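Probable glutathione S-transferase (Pseudomonas aeruginosa, PDB 6JWK) probably isomerises maleylpyruvate with glutathione as cofactor, as a zeta-class member of the glutathione transferase superfamily. Local coordinates at residues M1-T11 and V15-V29. Sequence-based numbering, arbitrary orientation.
Sequences MQLYSFFNSST and VRIALALKGLDYQVV. With SO4 (sulfate ion), chain I.
L3 and V29 pair strand 2-5 in parallel with strand 28-30, and Q27, just before that strand, adds its carbonyl. L3 N donates to Q27 O, V29 N to L3 O (2.8 Å) and S5 N to V29 O. L3 thus uses both its N-H and its carbonyl on this neighbour, while backbone hydrogen bonds of Q2 with V56 and Y4 with T54 join the antiparallel strand 54-56.

Apolar packing divides between the two sheet faces. On the helix side, chi1 of -178°, with CG anti to N, swings the isobutyl group of L3 toward the helix, where CD1 meets V15 CG1 at a tight 3.3 Å; L19 CD1 reaches L3 CB at 3.8 Å. V15 continues onto S66 and I69 of helix 66-76. On the other face, V29 lies alongside Y4, with CB over the rim of one ring face and CG1 3.6 Å from Y4 CE2.

The side-chain polar link comes from R16, whose chain bends at chi3 (-49°) to bring the guanidinium to the end of the strand. NH1 donates to S5 OG (2.9 Å, 149° at the hydrogen) and weakly to F6 O, NH2 weakly to F7 O; NE donates to A203 O at the end of helix 198-203.

S10 N, in the first turn of helix 10-22, donates to O3 of a sulfate, probably from the crystallisation liquor, which H105 NE2 also hydrogen-bonds. Strand 2-5, helix 10-22 and strand 28-30 form the opening beta-alpha-beta unit of the thioredoxin-like N-terminal domain of glutathione transferases.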
loop_
_atom_site.group_PDB
_atom_site.type_symbol
_atom_site.label_atom_id
_atom_site.label_comp_id
_atom_site.label_asym_id
_atom_site.label_seq_id
_atom_site.Cartn_x
_atom_site.Cartn_y
_atom_site.Cartn_z
ATOM N N MET B 1 3.510 24.690 -3.305
ATOM C CA MET B 1 3.433 23.450 -2.495
ATOM C C MET B 1 4.737 23.231 -1.741
ATOM O O MET B 1 5.776 23.595 -2.243
ATOM C CB MET B 1 3.188 22.228 -3.378
ATOM C CG MET B 1 1.968 22.396 -4.210
ATOM S SD MET B 1 1.119 20.830 -4.459
ATOM C CE MET B 1 -0.333 21.432 -5.331
ATOM N N GLN B 2 4.645 22.563 -0.605
ATOM C CA GLN B 2 5.790 22.234 0.239
ATOM C C GLN B 2 5.670 20.750 0.564
ATOM O O GLN B 2 4.551 20.232 0.630
ATOM C CB GLN B 2 5.782 23.127 1.478
ATOM C CG GLN B 2 5.643 24.604 1.159
ATOM C CD GLN B 2 5.520 25.399 2.429
ATOM O OE1 GLN B 2 6.222 26.391 2.605
ATOM N NE2 GLN B 2 4.658 24.952 3.337
ATOM N N LEU B 3 6.792 20.076 0.687
ATOM C CA LEU B 3 6.837 18.677 1.139
ATOM C C LEU B 3 7.688 18.613 2.384
ATOM O O LEU B 3 8.904 18.844 2.249
ATOM C CB LEU B 3 7.452 17.749 0.090
ATOM C CG LEU B 3 7.432 16.312 0.586
ATOM C CD1 LEU B 3 6.189 15.622 0.065
ATOM C CD2 LEU B 3 8.706 15.574 0.261
ATOM N N TYR B 4 7.068 18.227 3.497
ATOM C CA TYR B 4 7.704 18.079 4.814
ATOM C C TYR B 4 8.328 16.684 4.801
ATOM O O TYR B 4 7.613 15.695 4.637
ATOM C CB TYR B 4 6.692 18.414 5.922
ATOM C CG TYR B 4 6.346 19.882 5.939
ATOM C CD1 TYR B 4 5.419 20.411 5.045
ATOM C CD2 TYR B 4 7.062 20.775 6.740
ATOM C CE1 TYR B 4 5.173 21.775 4.987
ATOM C CE2 TYR B 4 6.828 22.144 6.693
ATOM C CZ TYR B 4 5.865 22.636 5.826
ATOM O OH TYR B 4 5.631 23.970 5.737
ATOM N N SER B 5 9.655 16.639 4.894
ATOM C CA SER B 5 10.503 15.458 4.621
ATOM C C SER B 5 11.472 15.288 5.787
ATOM O O SER B 5 11.888 16.286 6.337
ATOM C CB SER B 5 11.231 15.663 3.304
ATOM O OG SER B 5 12.444 14.888 3.220
ATOM N N PHE B 6 11.824 14.067 6.148
ATOM C CA PHE B 6 13.024 13.757 6.965
ATOM C C PHE B 6 14.009 13.000 6.063
ATOM O O PHE B 6 13.575 12.076 5.260
ATOM C CB PHE B 6 12.600 12.997 8.232
ATOM C CG PHE B 6 13.736 12.446 9.061
ATOM C CD1 PHE B 6 14.605 13.301 9.739
ATOM C CD2 PHE B 6 13.919 11.073 9.196
ATOM C CE1 PHE B 6 15.639 12.792 10.521
ATOM C CE2 PHE B 6 14.972 10.566 9.949
ATOM C CZ PHE B 6 15.821 11.425 10.623
ATOM N N PHE B 7 15.304 13.336 6.161
ATOM C CA PHE B 7 16.342 12.806 5.224
ATOM C C PHE B 7 16.335 11.276 5.247
ATOM O O PHE B 7 16.464 10.648 4.181
ATOM C CB PHE B 7 17.733 13.408 5.467
ATOM C CG PHE B 7 18.409 12.950 6.723
ATOM C CD1 PHE B 7 19.142 11.783 6.735
ATOM C CD2 PHE B 7 18.282 13.672 7.894
ATOM C CE1 PHE B 7 19.750 11.351 7.900
ATOM C CE2 PHE B 7 18.924 13.262 9.047
ATOM C CZ PHE B 7 19.639 12.092 9.052
ATOM N N ASN B 8 16.119 10.680 6.406
ATOM C CA ASN B 8 16.288 9.219 6.600
ATOM C C ASN B 8 14.961 8.457 6.501
ATOM O O ASN B 8 14.982 7.217 6.709
ATOM C CB ASN B 8 16.933 8.930 7.953
ATOM C CG ASN B 8 18.161 8.079 7.737
ATOM O OD1 ASN B 8 19.022 8.446 6.935
ATOM N ND2 ASN B 8 18.209 6.928 8.384
ATOM N N SER B 9 13.850 9.143 6.232
ATOM C CA SER B 9 12.527 8.489 6.063
ATOM C C SER B 9 12.422 7.904 4.652
ATOM O O SER B 9 12.493 8.708 3.675
ATOM C CB SER B 9 11.435 9.475 6.333
ATOM O OG SER B 9 10.266 9.104 5.648
ATOM N N SER B 10 12.212 6.596 4.517
ATOM C CA SER B 10 12.059 5.937 3.194
ATOM C C SER B 10 10.861 6.509 2.438
ATOM O O SER B 10 10.951 6.690 1.218
ATOM C CB SER B 10 11.910 4.453 3.306
ATOM O OG SER B 10 13.106 3.899 3.741
ATOM N N THR B 11 9.754 6.767 3.123
ATOM C CA THR B 11 8.521 7.232 2.451
ATOM C C THR B 11 8.783 8.668 1.988
ATOM O O THR B 11 8.276 9.040 0.917
ATOM C CB THR B 11 7.276 7.056 3.349
ATOM O OG1 THR B 11 7.584 7.699 4.591
ATOM C CG2 THR B 11 6.953 5.596 3.585
ATOM N N VAL B 15 8.878 10.268 -2.249
ATOM C CA VAL B 15 8.222 11.495 -2.775
ATOM C C VAL B 15 9.246 12.523 -3.228
ATOM O O VAL B 15 8.953 13.277 -4.205
ATOM C CB VAL B 15 7.272 12.088 -1.713
ATOM C CG1 VAL B 15 6.603 13.339 -2.236
ATOM C CG2 VAL B 15 6.218 11.055 -1.290
ATOM N N ARG B 16 10.403 12.614 -2.577
ATOM C CA ARG B 16 11.513 13.479 -3.075
ATOM C C ARG B 16 11.945 13.004 -4.470
ATOM O O ARG B 16 12.216 13.849 -5.344
ATOM C CB ARG B 16 12.715 13.498 -2.142
ATOM C CG ARG B 16 12.463 14.207 -0.817
ATOM C CD ARG B 16 13.738 14.488 -0.044
ATOM N NE ARG B 16 14.634 13.336 0.081
ATOM C CZ ARG B 16 14.672 12.470 1.081
ATOM N NH1 ARG B 16 13.878 12.608 2.130
ATOM N NH2 ARG B 16 15.560 11.477 1.049
ATOM N N ILE B 17 11.964 11.703 -4.727
ATOM C CA ILE B 17 12.304 11.244 -6.113
ATOM C C ILE B 17 11.200 11.708 -7.064
ATOM O O ILE B 17 11.514 12.252 -8.164
ATOM C CB ILE B 17 12.450 9.718 -6.129
ATOM C CG1 ILE B 17 13.623 9.257 -5.262
ATOM C CG2 ILE B 17 12.542 9.168 -7.541
ATOM C CD1 ILE B 17 13.605 7.744 -4.993
ATOM N N ALA B 18 9.940 11.529 -6.684
ATOM C CA ALA B 18 8.813 11.932 -7.560
ATOM C C ALA B 18 8.935 13.422 -7.890
ATOM O O ALA B 18 8.795 13.848 -9.096
ATOM C CB ALA B 18 7.489 11.642 -6.891
ATOM N N LEU B 19 9.093 14.263 -6.865
ATOM C CA LEU B 19 9.240 15.720 -7.117
ATOM C C LEU B 19 10.447 15.990 -8.037
ATOM O O LEU B 19 10.326 16.863 -8.908
ATOM C CB LEU B 19 9.352 16.468 -5.777
ATOM C CG LEU B 19 8.067 16.453 -4.960
ATOM C CD1 LEU B 19 8.313 16.937 -3.523
ATOM C CD2 LEU B 19 6.982 17.315 -5.609
ATOM N N ALA B 20 11.583 15.340 -7.815
ATOM C CA ALA B 20 12.812 15.548 -8.614
ATOM C C ALA B 20 12.516 15.150 -10.057
ATOM O O ALA B 20 12.824 15.958 -10.934
ATOM C CB ALA B 20 13.996 14.817 -8.042
ATOM N N LEU B 21 11.822 14.032 -10.304
ATOM C CA LEU B 21 11.485 13.626 -11.689
ATOM C C LEU B 21 10.580 14.671 -12.363
ATOM O O LEU B 21 10.693 14.869 -13.591
ATOM C CB LEU B 21 10.839 12.237 -11.669
ATOM C CG LEU B 21 11.785 11.105 -11.300
ATOM C CD1 LEU B 21 10.993 9.814 -11.090
ATOM C CD2 LEU B 21 12.835 10.925 -12.402
ATOM N N LYS B 22 9.712 15.330 -11.601
ATOM C CA LYS B 22 8.804 16.361 -12.153
ATOM C C LYS B 22 9.564 17.679 -12.369
ATOM O O LYS B 22 9.037 18.490 -13.096
ATOM C CB LYS B 22 7.638 16.632 -11.191
ATOM C CG LYS B 22 6.669 15.471 -11.027
ATOM C CD LYS B 22 5.822 15.221 -12.238
ATOM C CE LYS B 22 4.601 14.364 -11.959
ATOM N NZ LYS B 22 4.063 13.825 -13.237
ATOM N N GLY B 23 10.694 17.897 -11.691
ATOM C CA GLY B 23 11.444 19.170 -11.664
ATOM C C GLY B 23 10.827 20.173 -10.703
ATOM O O GLY B 23 10.936 21.377 -10.963
ATOM N N LEU B 24 10.220 19.705 -9.607
ATOM C CA LEU B 24 9.567 20.532 -8.551
ATOM C C LEU B 24 10.294 20.376 -7.204
ATOM O O LEU B 24 9.632 20.504 -6.158
ATOM C CB LEU B 24 8.113 20.043 -8.399
ATOM C CG LEU B 24 7.219 20.116 -9.634
ATOM C CD1 LEU B 24 5.927 19.369 -9.399
ATOM C CD2 LEU B 24 6.929 21.553 -10.024
ATOM N N ASP B 25 11.574 20.015 -7.145
ATOM C CA ASP B 25 12.160 19.623 -5.826
ATOM C C ASP B 25 12.591 20.862 -5.002
ATOM O O ASP B 25 12.987 20.657 -3.830
ATOM C CB ASP B 25 13.251 18.558 -5.970
ATOM C CG ASP B 25 14.391 19.010 -6.852
ATOM O OD1 ASP B 25 15.066 19.985 -6.445
ATOM O OD2 ASP B 25 14.555 18.431 -7.954
ATOM N N TYR B 26 12.451 22.097 -5.517
ATOM C CA TYR B 26 12.424 23.346 -4.687
ATOM C C TYR B 26 11.316 23.257 -3.606
ATOM O O TYR B 26 11.445 23.833 -2.521
ATOM C CB TYR B 26 12.247 24.607 -5.549
ATOM C CG TYR B 26 11.008 24.632 -6.413
ATOM C CD1 TYR B 26 11.036 24.135 -7.708
ATOM C CD2 TYR B 26 9.800 25.128 -5.935
ATOM C CE1 TYR B 26 9.904 24.140 -8.508
ATOM C CE2 TYR B 26 8.653 25.133 -6.721
ATOM C CZ TYR B 26 8.708 24.640 -8.015
ATOM O OH TYR B 26 7.598 24.641 -8.814
ATOM N N GLN B 27 10.243 22.515 -3.852
ATOM C CA GLN B 27 9.150 22.332 -2.868
ATOM C C GLN B 27 9.599 21.610 -1.564
ATOM O O GLN B 27 8.872 21.734 -0.531
ATOM C CB GLN B 27 7.998 21.645 -3.614
ATOM C CG GLN B 27 7.491 22.465 -4.800
ATOM C CD GLN B 27 6.147 22.035 -5.358
ATOM O OE1 GLN B 27 5.625 20.934 -5.109
ATOM N NE2 GLN B 27 5.569 22.925 -6.153
ATOM N N VAL B 28 10.712 20.859 -1.528
ATOM C CA VAL B 28 11.110 20.050 -0.316
ATOM C C VAL B 28 11.482 20.979 0.858
ATOM O O VAL B 28 12.063 21.978 0.577
ATOM C CB VAL B 28 12.248 19.040 -0.597
ATOM C CG1 VAL B 28 12.697 18.360 0.690
ATOM C CG2 VAL B 28 11.850 18.033 -1.680
ATOM N N VAL B 29 11.149 20.589 2.105
ATOM C CA VAL B 29 11.285 21.327 3.397
ATOM C C VAL B 29 11.637 20.339 4.502
ATOM O O VAL B 29 10.774 19.605 4.957
ATOM C CB VAL B 29 9.979 22.052 3.782
ATOM C CG1 VAL B 29 10.079 22.684 5.164
ATOM C CG2 VAL B 29 9.522 23.057 2.730
HETATM S S SO4 I . 10.439 5.071 7.499
HETATM O O1 SO4 I . 9.536 5.443 6.451
HETATM O O2 SO4 I . 9.891 4.041 8.320
HETATM O O3 SO4 I . 11.690 4.553 6.980
HETATM O O4 SO4 I . 10.676 6.238 8.298
#